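Side-chain contacts in hydrogenase maturation factor (Thermoanaerobacter tengcongensis, PDB 3VTI), which receives a carbamoyl group from HypF and probably dehydrates it with ATP to the nitrile needed in [NiFe]-hydrogenase maturation: residues I49-V54 / A94-E99; Y210-M215 / K252-V257; V290-I295 / R300-P305. All coordinates share one frame; numbering follows the deposited sequence.

Contact 1 of 3, residues I49-V54 / A94-E99; sequences IGKLAV and AEAAKE
Val54 presses its branched side chain against the methyl group of Ala96, and this small apolar meeting is the tight part of the contact. Val54 CB lies 3.8 Å from Ala96 CB, and Val54 CG1 is equally close to that same methyl, at 3.8 Å, which therefore rests against the bond joining the two valine carbons. With CG1 anti to its own backbone N (chi1 179°), the valine sends this branch on toward the next residue of the facing helix, where Val54 CG1 comes to 3.7 Å from Ala97 N, a van der Waals approach to the peptide, and passes the methyl of Ala97 less closely. Two alanines in succession present little bulk to the valine, and the axes of the short helical segments approach to 8.6 Å, inclined at 33° to each other.

Both helices, 49-60 and 83-100, belong to the N-terminal part of the AIR synthase-like fold. The first packs against its mixed sheet, where Ala53 meets Phe37 and Ile122. On that inner side Met93 of helix 83-100 also touches Ala53 and Val54, continuing the apolar layer between the two helices.

Toward solvent the fit slackens. Lys51 brings only the aliphatic beginning of its side chain to the partner helix, Lys51 CG standing 4.3 Å from Ala96 CB. From there the extended chain leads the ammonium group away from Ala96, and the carbonyl oxygen of Val177 takes a hydrogen bond from it. Glu99 brings an opposite charge to this side, but Lys51 NZ and Glu99 OE1 remain 5.5 Å apart, so any attraction is probably modest. Instead, the other carboxylate oxygen of Glu99 is hydrogen-bonded to the hydroxyl of Tyr274, while Ala94 packs on Ala11 of the second subunit, another copy of this protein.

Contact 2 of 3, residues Y210-M215 / K252-V257; sequences YEISKM and KVVVVV
Ile212 reaches out of helix 204-216 and sets its terminal methyl against two valines of strand 254-257, Val254 and Val256. This one methyl makes both meetings: Ile212 CD1 is 4.0 Å from Val256 CG2 and 4.2 Å from Val254 CG1. It therefore lies over the groove between two side chains that alternate with Val255, whose own side chain starts out away from the helix. The longer branch of Ile212 is turned so that CG1 stands anti to the carbonyl carbon (chi1 -64°), and an extended second torsion (chi2 164°) puts CD1 at the far end of the side chain. Ile212 and Val256 consequently meet tip to tip, and the strand and helix backbones remain well separated, with Ile212 CA and Val256 CA 9.3 Å apart.

This is a helix laid on a face of the mixed sheet in the C-terminal part of the AIR synthase-like fold. Strand 254-257 runs within that sheet, antiparallel to both of its neighbours, 194-198 and 146-149. Val196 of the first neighbour touches both Ile212 and Val256, while Val147 and Ile149 of the second pack beside Val254. The isoleucine methyl thus meets a surface to which branched aliphatic side chains contribute from all three strands. All three residues are buried, and their meeting is purely apolar and spread over few atoms.

The layer lies close to the magnesium site. The side chain of Val254 is about 7 Å from that of Asp199, which binds the ion and follows strand 194-198 in the chain, and about 10 Å from the magnesium ion itself. On the helix side, Glu211 forms a salt bridge with Arg198, the residue just before Asp199, and thereby ties the helix by charge to the strand end that leads into the metal site.

Contact 3 of 3, residues V290-I295 / R300-P305; sequences VTINTI and RIVDRP
Ile292 and Arg300 face each other as an antiparallel hydrogen-bonded pair. Ile292 N donates to Arg300 O over 2.8 Å, nearly straight (174° at the hydrogen). The return bond from Arg300 N to Ile292 O is longer, 3.1 Å, and more bent (155°). Beyond the non-hydrogen-bonded pair Thr291 and Ile301, Val302 N donates to Val290 O at 2.8 Å.

The side chains of Ile292 and Arg300 lie alongside each other on one face of the sheet. Ile292 CG2 sits 3.8 Å above the guanidinium plane of Arg300, over its centre, while Arg300 NH1 keeps a long salt bridge of 3.9 Å to Asp303 OD2. Replacing Arg300 by an alanine removes the flat group from over the Ile292 methyl and is likely to leave the Asp303 carboxylate without this partner. Farther along, Val302 CG2 also packs on Ile292 CG2, and Val302 CB lies 3.8 Å from Val290 CG1.

Ile301 makes backbone hydrogen bonds to the chain of another protein in the complex. Strands 290-293 and 299-301 form a beta hairpin, whose second strand is the outermost on this side of the chain's seven-stranded mixed sheet.

Overall arrangement
Contacts 2 and 3 are neighbours, with centres 15 Å apart, and both reach the mixed sheet of the C-terminal part. They touch directly: the hydroxyl of Tyr210 probably hydrogen-bonds to the carbonyl oxygen of Val302, and Tyr210 and Ser213 pack on Val290, so helix 204-216 bears on the hairpin as well as on strand 254-257. Contact 1 lies across the chain's centre in the N-terminal part, its centre 25 Å from that of contact 2 and 34 Å from that of contact 3. The magnesium ion is held by Asp22, Asp60 and Asp199; contact 2 lies closest to it, the Val54 side chain of contact 1 is about 14 Å off, and contact 3 lies away from the site.

Contact 1 of 3, residues I49-V54 / A94-E99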
ATOM      1  N   ILE C  49       2.317  -3.871  12.768  1.00 45.08           N
ATOM      2  CA  ILE C  49       2.730  -2.884  11.764  1.00 43.28           C
ATOM      3  C   ILE C  49       2.933  -1.480  12.348  1.00 42.85           C
ATOM      4  O   ILE C  49       3.756  -0.710  11.854  1.00 41.45           O
ATOM      5  CB  ILE C  49       1.741  -2.850  10.559  1.00 44.43           C
ATOM      6  CG1 ILE C  49       2.292  -1.980   9.411  1.00 42.72           C
ATOM      7  CG2 ILE C  49       0.329  -2.427  11.009  1.00 44.29           C
ATOM      8  CD1 ILE C  49       1.616  -2.201   8.062  1.00 41.58           C
ATOM      9  N   GLY C  50       2.186  -1.162  13.404  1.00 43.71           N
ATOM     10  CA  GLY C  50       2.256   0.143  14.052  1.00 43.63           C
ATOM     11  C   GLY C  50       3.560   0.370  14.790  1.00 43.42           C
ATOM     12  O   GLY C  50       4.209   1.411  14.613  1.00 43.01           O
ATOM     13  N   LYS C  51       3.946  -0.604  15.617  1.00 43.65           N
ATOM     14  CA  LYS C  51       5.176  -0.523  16.392  1.00 42.99           C
ATOM     15  C   LYS C  51       6.361  -0.497  15.437  1.00 41.95           C
ATOM     16  O   LYS C  51       7.348   0.218  15.653  1.00 41.50           O
ATOM     17  CB  LYS C  51       5.287  -1.716  17.336  1.00 43.59           C
ATOM     18  CG  LYS C  51       6.403  -1.587  18.336  1.00 44.08           C
ATOM     19  CD  LYS C  51       6.456  -2.777  19.285  1.00 47.76           C
ATOM     20  CE  LYS C  51       7.534  -2.557  20.349  1.00 49.27           C
ATOM     21  NZ  LYS C  51       7.920  -3.817  21.046  1.00 52.79           N
ATOM     22  N   LEU C  52       6.235  -1.288  14.378  1.00 41.54           N
ATOM     23  CA  LEU C  52       7.232  -1.394  13.331  1.00 40.23           C
ATOM     24  C   LEU C  52       7.449  -0.056  12.622  1.00 39.61           C
ATOM     25  O   LEU C  52       8.581   0.390  12.453  1.00 38.97           O
ATOM     26  CB  LEU C  52       6.784  -2.467  12.346  1.00 40.30           C
ATOM     27  CG  LEU C  52       7.703  -2.911  11.220  1.00 40.68           C
ATOM     28  CD1 LEU C  52       9.121  -3.145  11.726  1.00 40.15           C
ATOM     29  CD2 LEU C  52       7.138  -4.162  10.536  1.00 41.05           C
ATOM     30  N   ALA C  53       6.353   0.585  12.225  1.00 40.01           N
ATOM     31  CA  ALA C  53       6.401   1.837  11.484  1.00 39.10           C
ATOM     32  C   ALA C  53       7.147   2.936  12.256  1.00 38.70           C
ATOM     33  O   ALA C  53       7.838   3.765  11.660  1.00 38.11           O
ATOM     34  CB  ALA C  53       4.999   2.279  11.143  1.00 39.26           C
ATOM     35  N   VAL C  54       6.993   2.944  13.575  1.00 38.86           N
ATOM     36  CA  VAL C  54       7.649   3.945  14.404  1.00 39.31           C
ATOM     37  C   VAL C  54       9.121   3.575  14.604  1.00 38.69           C
ATOM     38  O   VAL C  54      10.008   4.338  14.244  1.00 38.71           O
ATOM     39  CB  VAL C  54       6.950   4.120  15.776  1.00 40.18           C
ATOM     40  CG1 VAL C  54       7.676   5.153  16.625  1.00 40.13           C
ATOM     41  CG2 VAL C  54       5.503   4.534  15.579  1.00 41.55           C
ATOM     42  N   ALA C  94       1.525   5.079  19.186  1.00 49.76           N
ATOM     43  CA  ALA C  94       1.634   6.030  20.289  1.00 50.96           C
ATOM     44  C   ALA C  94       2.641   5.546  21.340  1.00 50.92           C
ATOM     45  O   ALA C  94       3.504   6.312  21.765  1.00 50.68           O
ATOM     46  CB  ALA C  94       0.273   6.301  20.921  1.00 52.67           C
ATOM     47  N   GLU C  95       2.537   4.273  21.723  1.00 51.34           N
ATOM     48  CA  GLU C  95       3.413   3.683  22.737  1.00 52.21           C
ATOM     49  C   GLU C  95       4.891   3.677  22.346  1.00 50.63           C
ATOM     50  O   GLU C  95       5.756   3.960  23.176  1.00 51.11           O
ATOM     51  CB  GLU C  95       2.950   2.275  23.094  1.00 53.04           C
ATOM     52  CG  GLU C  95       1.688   2.263  23.951  1.00 57.47           C
ATOM     53  CD  GLU C  95       1.004   0.900  23.997  1.00 61.53           C
ATOM     54  OE1 GLU C  95       1.022   0.171  22.972  1.00 60.73           O
ATOM     55  OE2 GLU C  95       0.430   0.567  25.064  1.00 64.47           O
ATOM     56  N   ALA C  96       5.172   3.369  21.082  1.00 49.09           N
ATOM     57  CA  ALA C  96       6.544   3.325  20.586  1.00 47.79           C
ATOM     58  C   ALA C  96       7.195   4.712  20.524  1.00 47.67           C
ATOM     59  O   ALA C  96       8.372   4.864  20.866  1.00 47.20           O
ATOM     60  CB  ALA C  96       6.597   2.645  19.231  1.00 46.64           C
ATOM     61  N   ALA C  97       6.426   5.714  20.096  1.00 48.05           N
ATOM     62  CA  ALA C  97       6.903   7.097  20.053  1.00 48.50           C
ATOM     63  C   ALA C  97       7.210   7.605  21.458  1.00 50.16           C
ATOM     64  O   ALA C  97       8.206   8.307  21.669  1.00 50.34           O
ATOM     65  CB  ALA C  97       5.892   7.996  19.370  1.00 48.64           C
ATOM     66  N   LYS C  98       6.363   7.226  22.411  1.00 51.73           N
ATOM     67  CA  LYS C  98       6.538   7.583  23.811  1.00 53.90           C
ATOM     68  C   LYS C  98       7.829   6.980  24.381  1.00 53.58           C
ATOM     69  O   LYS C  98       8.601   7.680  25.023  1.00 54.38           O
ATOM     70  CB  LYS C  98       5.324   7.124  24.618  1.00 55.59           C
ATOM     71  CG  LYS C  98       4.988   8.007  25.804  1.00 59.46           C
ATOM     72  CD  LYS C  98       3.494   7.944  26.132  1.00 63.20           C
ATOM     73  CE  LYS C  98       3.200   6.923  27.220  1.00 65.08           C
ATOM     74  NZ  LYS C  98       3.446   7.507  28.565  1.00 68.00           N
ATOM     75  N   GLU C  99       8.055   5.690  24.128  1.00 52.69           N
ATOM     76  CA  GLU C  99       9.258   4.996  24.582  1.00 52.42           C
ATOM     77  C   GLU C  99      10.501   5.577  23.924  1.00 51.47           C
ATOM     78  O   GLU C  99      11.523   5.783  24.586  1.00 52.55           O
ATOM     79  CB  GLU C  99       9.176   3.497  24.286  1.00 51.75           C
ATOM     80  CG  GLU C  99      10.240   2.668  25.017  1.00 51.91           C
ATOM     81  CD  GLU C  99      10.573   1.339  24.330  1.00 50.91           C
ATOM     82  OE1 GLU C  99       9.662   0.687  23.762  1.00 49.62           O
ATOM     83  OE2 GLU C  99      11.759   0.946  24.371  1.00 49.56           O
TER

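Contact 2 of 3, residues Y210-M215 / K252-V257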
ATOM      1  N   TYR C 210      27.857  -6.055   3.156  1.00 50.24           N
ATOM      2  CA  TYR C 210      28.121  -5.769   1.748  1.00 51.32           C
ATOM      3  C   TYR C 210      27.976  -4.288   1.432  1.00 51.15           C
ATOM      4  O   TYR C 210      28.726  -3.751   0.615  1.00 52.60           O
ATOM      5  CB  TYR C 210      27.197  -6.584   0.837  1.00 51.31           C
ATOM      6  CG  TYR C 210      27.772  -7.921   0.435  1.00 52.78           C
ATOM      7  CD1 TYR C 210      28.649  -8.029  -0.645  1.00 54.92           C
ATOM      8  CD2 TYR C 210      27.454  -9.075   1.138  1.00 52.82           C
ATOM      9  CE1 TYR C 210      29.188  -9.255  -1.019  1.00 56.38           C
ATOM     10  CE2 TYR C 210      27.988 -10.312   0.770  1.00 54.38           C
ATOM     11  CZ  TYR C 210      28.852 -10.395  -0.307  1.00 56.34           C
ATOM     12  OH  TYR C 210      29.385 -11.616  -0.664  1.00 57.38           O
ATOM     13  N   GLU C 211      27.012  -3.638   2.078  1.00 49.38           N
ATOM     14  CA  GLU C 211      26.804  -2.207   1.895  1.00 49.23           C
ATOM     15  C   GLU C 211      27.960  -1.427   2.505  1.00 49.79           C
ATOM     16  O   GLU C 211      28.399  -0.424   1.939  1.00 50.79           O
ATOM     17  CB  GLU C 211      25.475  -1.763   2.504  1.00 47.64           C
ATOM     18  CG  GLU C 211      24.263  -2.118   1.644  1.00 48.50           C
ATOM     19  CD  GLU C 211      22.951  -2.207   2.427  1.00 48.75           C
ATOM     20  OE1 GLU C 211      22.977  -2.184   3.683  1.00 48.98           O
ATOM     21  OE2 GLU C 211      21.885  -2.305   1.774  1.00 49.09           O
ATOM     22  N   ILE C 212      28.457  -1.898   3.651  1.00 49.17           N
ATOM     23  CA  ILE C 212      29.623  -1.295   4.282  1.00 49.36           C
ATOM     24  C   ILE C 212      30.840  -1.486   3.385  1.00 51.93           C
ATOM     25  O   ILE C 212      31.598  -0.537   3.160  1.00 53.12           O
ATOM     26  CB  ILE C 212      29.910  -1.877   5.689  1.00 48.64           C
ATOM     27  CG1 ILE C 212      28.766  -1.573   6.666  1.00 45.30           C
ATOM     28  CG2 ILE C 212      31.217  -1.324   6.223  1.00 49.32           C
ATOM     29  CD1 ILE C 212      28.784  -2.433   7.931  1.00 42.42           C
ATOM     30  N   SER C 213      31.016  -2.706   2.872  1.00 52.95           N
ATOM     31  CA  SER C 213      32.106  -3.026   1.943  1.00 55.65           C
ATOM     32  C   SER C 213      32.121  -2.169   0.687  1.00 56.51           C
ATOM     33  O   SER C 213      33.153  -1.608   0.324  1.00 58.35           O
ATOM     34  CB  SER C 213      32.058  -4.494   1.536  1.00 56.59           C
ATOM     35  OG  SER C 213      32.798  -5.287   2.449  1.00 59.15           O
ATOM     36  N   LYS C 214      30.973  -2.087   0.027  1.00 55.56           N
ATOM     37  CA  LYS C 214      30.835  -1.302  -1.192  1.00 56.64           C
ATOM     38  C   LYS C 214      31.207   0.162  -0.940  1.00 56.39           C
ATOM     39  O   LYS C 214      32.092   0.704  -1.604  1.00 58.37           O
ATOM     40  CB  LYS C 214      29.404  -1.421  -1.741  1.00 55.53           C
ATOM     41  CG  LYS C 214      29.181  -0.769  -3.092  1.00 57.86           C
ATOM     42  CD  LYS C 214      27.708  -0.833  -3.508  1.00 58.66           C
ATOM     43  CE  LYS C 214      27.458   0.020  -4.751  1.00 61.70           C
ATOM     44  NZ  LYS C 214      26.046  -0.070  -5.254  1.00 63.00           N
ATOM     45  N   MET C 215      30.559   0.772   0.045  1.00 54.07           N
ATOM     46  CA  MET C 215      30.660   2.213   0.261  1.00 54.05           C
ATOM     47  C   MET C 215      31.951   2.660   0.935  1.00 55.07           C
ATOM     48  O   MET C 215      32.488   3.719   0.605  1.00 56.38           O
ATOM     49  CB  MET C 215      29.439   2.727   1.024  1.00 51.85           C
ATOM     50  CG  MET C 215      28.113   2.560   0.265  1.00 51.59           C
ATOM     51  SD  MET C 215      27.885   3.725  -1.104  1.00 52.34           S
ATOM     52  CE  MET C 215      28.628   2.854  -2.464  1.00 58.34           C
ATOM     53  N   LYS C 252      17.839  -4.528  16.132  1.00 37.21           N
ATOM     54  CA  LYS C 252      19.298  -4.704  16.140  1.00 37.46           C
ATOM     55  C   LYS C 252      20.053  -3.633  15.352  1.00 36.99           C
ATOM     56  O   LYS C 252      19.549  -3.065  14.385  1.00 36.02           O
ATOM     57  CB  LYS C 252      19.700  -6.099  15.624  1.00 37.77           C
ATOM     58  CG  LYS C 252      19.000  -7.272  16.308  1.00 38.54           C
ATOM     59  CD  LYS C 252      19.384  -7.400  17.774  1.00 38.86           C
ATOM     60  CE  LYS C 252      18.231  -7.977  18.610  1.00 40.22           C
ATOM     61  NZ  LYS C 252      17.748  -9.307  18.133  1.00 40.87           N
ATOM     62  N   VAL C 253      21.274  -3.359  15.778  1.00 37.39           N
ATOM     63  CA  VAL C 253      22.140  -2.483  15.008  1.00 37.35           C
ATOM     64  C   VAL C 253      23.510  -3.134  14.844  1.00 37.93           C
ATOM     65  O   VAL C 253      24.030  -3.743  15.782  1.00 38.49           O
ATOM     66  CB  VAL C 253      22.239  -1.048  15.635  1.00 37.71           C
ATOM     67  CG1 VAL C 253      22.883  -1.080  17.047  1.00 37.77           C
ATOM     68  CG2 VAL C 253      22.997  -0.078  14.693  1.00 37.82           C
ATOM     69  N   VAL C 254      24.053  -3.029  13.632  1.00 37.98           N
ATOM     70  CA  VAL C 254      25.436  -3.383  13.328  1.00 39.02           C
ATOM     71  C   VAL C 254      26.305  -2.158  13.551  1.00 39.66           C
ATOM     72  O   VAL C 254      26.021  -1.074  13.034  1.00 39.70           O
ATOM     73  CB  VAL C 254      25.589  -3.838  11.866  1.00 39.25           C
ATOM     74  CG1 VAL C 254      27.075  -4.003  11.476  1.00 39.48           C
ATOM     75  CG2 VAL C 254      24.812  -5.128  11.631  1.00 39.34           C
ATOM     76  N   VAL C 255      27.374  -2.336  14.309  1.00 40.72           N
ATOM     77  CA  VAL C 255      28.251  -1.231  14.665  1.00 41.65           C
ATOM     78  C   VAL C 255      29.679  -1.473  14.236  1.00 43.04           C
ATOM     79  O   VAL C 255      30.245  -2.512  14.507  1.00 43.46           O
ATOM     80  CB  VAL C 255      28.300  -1.030  16.184  1.00 42.31           C
ATOM     81  CG1 VAL C 255      28.882   0.327  16.529  1.00 43.35           C
ATOM     82  CG2 VAL C 255      26.930  -1.215  16.805  1.00 40.97           C
ATOM     83  N   VAL C 256      30.265  -0.485  13.587  1.00 44.16           N
ATOM     84  CA  VAL C 256      31.693  -0.500  13.299  1.00 46.58           C
ATOM     85  C   VAL C 256      32.378   0.562  14.167  1.00 48.19           C
ATOM     86  O   VAL C 256      31.898   1.690  14.248  1.00 47.85           O
ATOM     87  CB  VAL C 256      31.969  -0.265  11.791  1.00 46.74           C
ATOM     88  CG1 VAL C 256      33.421  -0.472  11.471  1.00 47.91           C
ATOM     89  CG2 VAL C 256      31.130  -1.216  10.950  1.00 45.97           C
ATOM     90  N   VAL C 257      33.482   0.192  14.820  1.00 50.56           N
ATOM     91  CA  VAL C 257      34.202   1.088  15.745  1.00 52.92           C
ATOM     92  C   VAL C 257      35.714   1.043  15.565  1.00 55.70           C
ATOM     93  O   VAL C 257      36.249   0.108  14.971  1.00 56.62           O
ATOM     94  CB  VAL C 257      33.922   0.757  17.246  1.00 52.79           C
ATOM     95  CG1 VAL C 257      32.469   0.923  17.577  1.00 51.68           C
ATOM     96  CG2 VAL C 257      34.369  -0.653  17.586  1.00 53.59           C
TER

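Contact 3 of 3, residues V290-I295 / R300-P305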
ATOM      1  N   VAL C 290      33.594 -10.001   1.576  1.00 65.00           N
ATOM      2  CA  VAL C 290      32.841 -10.307   2.781  1.00 63.25           C
ATOM      3  C   VAL C 290      32.949 -11.799   3.061  1.00 64.56           C
ATOM      4  O   VAL C 290      32.368 -12.619   2.344  1.00 65.01           O
ATOM      5  CB  VAL C 290      31.354  -9.861   2.675  1.00 61.24           C
ATOM      6  CG1 VAL C 290      30.599 -10.150   3.985  1.00 59.58           C
ATOM      7  CG2 VAL C 290      31.264  -8.383   2.329  1.00 59.76           C
ATOM      8  N   THR C 291      33.699 -12.132   4.110  1.00 65.41           N
ATOM      9  CA  THR C 291      34.048 -13.514   4.427  1.00 67.31           C
ATOM     10  C   THR C 291      33.640 -13.923   5.844  1.00 66.64           C
ATOM     11  O   THR C 291      33.613 -13.103   6.757  1.00 65.13           O
ATOM     12  CB  THR C 291      35.569 -13.753   4.258  1.00 70.02           C
ATOM     13  OG1 THR C 291      36.298 -12.918   5.167  1.00 69.40           O
ATOM     14  CG2 THR C 291      36.018 -13.459   2.822  1.00 71.43           C
ATOM     15  N   ILE C 292      33.332 -15.204   6.016  1.00 68.28           N
ATOM     16  CA  ILE C 292      33.010 -15.758   7.331  1.00 68.58           C
ATOM     17  C   ILE C 292      33.927 -16.932   7.679  1.00 71.78           C
ATOM     18  O   ILE C 292      34.108 -17.854   6.883  1.00 73.73           O
ATOM     19  CB  ILE C 292      31.513 -16.172   7.444  1.00 67.10           C
ATOM     20  CG1 ILE C 292      31.210 -16.735   8.838  1.00 66.38           C
ATOM     21  CG2 ILE C 292      31.126 -17.151   6.336  1.00 68.00           C
ATOM     22  CD1 ILE C 292      29.753 -17.018   9.099  1.00 64.50           C
ATOM     23  N   ASN C 293      34.508 -16.878   8.871  1.00 73.15           N
ATOM     24  CA  ASN C 293      35.369 -17.945   9.366  1.00 76.37           C
ATOM     25  C   ASN C 293      34.607 -18.894  10.274  1.00 77.02           C
ATOM     26  O   ASN C 293      33.916 -18.458  11.196  1.00 75.38           O
ATOM     27  CB  ASN C 293      36.569 -17.368  10.125  1.00 77.12           C
ATOM     28  CG  ASN C 293      37.801 -17.211   9.252  1.00 79.34           C
ATOM     29  OD1 ASN C 293      37.710 -16.859   8.077  1.00 79.62           O
ATOM     30  ND2 ASN C 293      38.968 -17.472   9.832  1.00 81.10           N
ATOM     31  N   THR C 294      34.736 -20.191  10.004  1.00 80.15           N
ATOM     32  CA  THR C 294      34.180 -21.222  10.875  1.00 81.90           C
ATOM     33  C   THR C 294      35.210 -21.584  11.949  1.00 84.47           C
ATOM     34  O   THR C 294      36.312 -21.012  11.987  1.00 85.15           O
ATOM     35  CB  THR C 294      33.772 -22.492  10.085  1.00 83.42           C
ATOM     36  OG1 THR C 294      34.945 -23.173   9.618  1.00 86.60           O
ATOM     37  CG2 THR C 294      32.874 -22.148   8.897  1.00 82.52           C
ATOM     38  N   ILE C 295      34.844 -22.520  12.828  1.00 86.49           N
ATOM     39  CA  ILE C 295      35.782 -23.080  13.806  1.00 89.63           C
ATOM     40  C   ILE C 295      37.003 -23.691  13.101  1.00 93.11           C
ATOM     41  O   ILE C 295      36.865 -24.382  12.077  1.00 94.31           O
ATOM     42  CB  ILE C 295      35.113 -24.129  14.766  1.00 90.33           C
ATOM     43  CG1 ILE C 295      34.348 -25.214  13.982  1.00 91.49           C
ATOM     44  CG2 ILE C 295      34.187 -23.445  15.767  1.00 88.39           C
ATOM     45  CD1 ILE C 295      33.974 -26.458  14.806  1.00 93.47           C
ATOM     46  N   ARG C 300      35.178 -18.748   4.061  1.00 89.06           N
ATOM     47  CA  ARG C 300      34.341 -18.769   2.859  1.00 89.16           C
ATOM     48  C   ARG C 300      33.606 -17.436   2.697  1.00 86.64           C
ATOM     49  O   ARG C 300      33.339 -16.743   3.682  1.00 84.52           O
ATOM     50  CB  ARG C 300      33.352 -19.945   2.870  1.00 89.52           C
ATOM     51  CG  ARG C 300      32.357 -19.920   4.018  1.00 88.25           C
ATOM     52  CD  ARG C 300      31.210 -20.891   3.804  1.00 90.03           C
ATOM     53  NE  ARG C 300      30.117 -20.619   4.739  1.00 88.58           N
ATOM     54  CZ  ARG C 300      29.041 -19.886   4.453  1.00 87.37           C
ATOM     55  NH1 ARG C 300      28.888 -19.349   3.244  1.00 87.73           N
ATOM     56  NH2 ARG C 300      28.107 -19.694   5.381  1.00 85.29           N
ATOM     57  N   ILE C 301      33.303 -17.075   1.452  1.00 87.10           N
ATOM     58  CA  ILE C 301      32.579 -15.835   1.163  1.00 85.23           C
ATOM     59  C   ILE C 301      31.133 -15.928   1.639  1.00 83.23           C
ATOM     60  O   ILE C 301      30.498 -16.983   1.544  1.00 83.85           O
ATOM     61  CB  ILE C 301      32.623 -15.434  -0.349  1.00 86.45           C
ATOM     62  CG1 ILE C 301      32.024 -16.525  -1.250  1.00 88.68           C
ATOM     63  CG2 ILE C 301      34.042 -15.089  -0.786  1.00 88.33           C
ATOM     64  CD1 ILE C 301      30.587 -16.259  -1.701  1.00 87.47           C
ATOM     65  N   VAL C 302      30.628 -14.824   2.172  1.00 81.03           N
ATOM     66  CA  VAL C 302      29.229 -14.731   2.536  1.00 79.34           C
ATOM     67  C   VAL C 302      28.450 -14.467   1.256  1.00 79.75           C
ATOM     68  O   VAL C 302      28.785 -13.556   0.501  1.00 79.75           O
ATOM     69  CB  VAL C 302      28.989 -13.606   3.564  1.00 77.14           C
ATOM     70  CG1 VAL C 302      27.508 -13.477   3.889  1.00 75.12           C
ATOM     71  CG2 VAL C 302      29.807 -13.863   4.835  1.00 77.22           C
ATOM     72  N   ASP C 303      27.434 -15.285   1.000  1.00 80.49           N
ATOM     73  CA  ASP C 303      26.602 -15.135  -0.192  1.00 81.67           C
ATOM     74  C   ASP C 303      25.603 -13.998  -0.015  1.00 79.93           C
ATOM     75  O   ASP C 303      25.117 -13.763   1.093  1.00 78.13           O
ATOM     76  CB  ASP C 303      25.883 -16.449  -0.506  1.00 83.12           C
ATOM     77  CG  ASP C 303      26.853 -17.577  -0.860  1.00 86.19           C
ATOM     78  OD1 ASP C 303      27.474 -17.525  -1.945  1.00 87.77           O
ATOM     79  OD2 ASP C 303      26.997 -18.519  -0.051  1.00 87.13           O
ATOM     80  N   ARG C 304      25.313 -13.286  -1.103  1.00 80.85           N
ATOM     81  CA  ARG C 304      24.356 -12.179  -1.064  1.00 79.99           C
ATOM     82  C   ARG C 304      22.903 -12.643  -1.294  1.00 80.08           C
ATOM     83  O   ARG C 304      22.643 -13.391  -2.238  1.00 81.81           O
ATOM     84  CB  ARG C 304      24.754 -11.086  -2.062  1.00 80.57           C
ATOM     85  CG  ARG C 304      24.028  -9.764  -1.837  1.00 80.18           C
ATOM     86  CD  ARG C 304      24.247  -8.776  -2.967  1.00 82.95           C
ATOM     87  NE  ARG C 304      25.382  -7.886  -2.714  1.00 84.32           N
ATOM     88  CZ  ARG C 304      25.543  -6.690  -3.285  1.00 85.39           C
ATOM     89  NH1 ARG C 304      24.640  -6.227  -4.148  1.00 85.63           N
ATOM     90  NH2 ARG C 304      26.611  -5.951  -2.996  1.00 85.32           N
ATOM     91  N   PRO C 305      21.960 -12.207  -0.423  1.00 78.61           N
ATOM     92  CA  PRO C 305      20.517 -12.539  -0.517  1.00 78.66           C
ATOM     93  C   PRO C 305      19.884 -12.257  -1.891  1.00 79.96           C
ATOM     94  O   PRO C 305      19.382 -13.161  -2.572  1.00 81.70           O
ATOM     95  CB  PRO C 305      19.870 -11.633   0.545  1.00 76.43           C
ATOM     96  CG  PRO C 305      20.947 -11.361   1.535  1.00 75.45           C
ATOM     97  CD  PRO C 305      22.264 -11.421   0.794  1.00 76.87           C
TER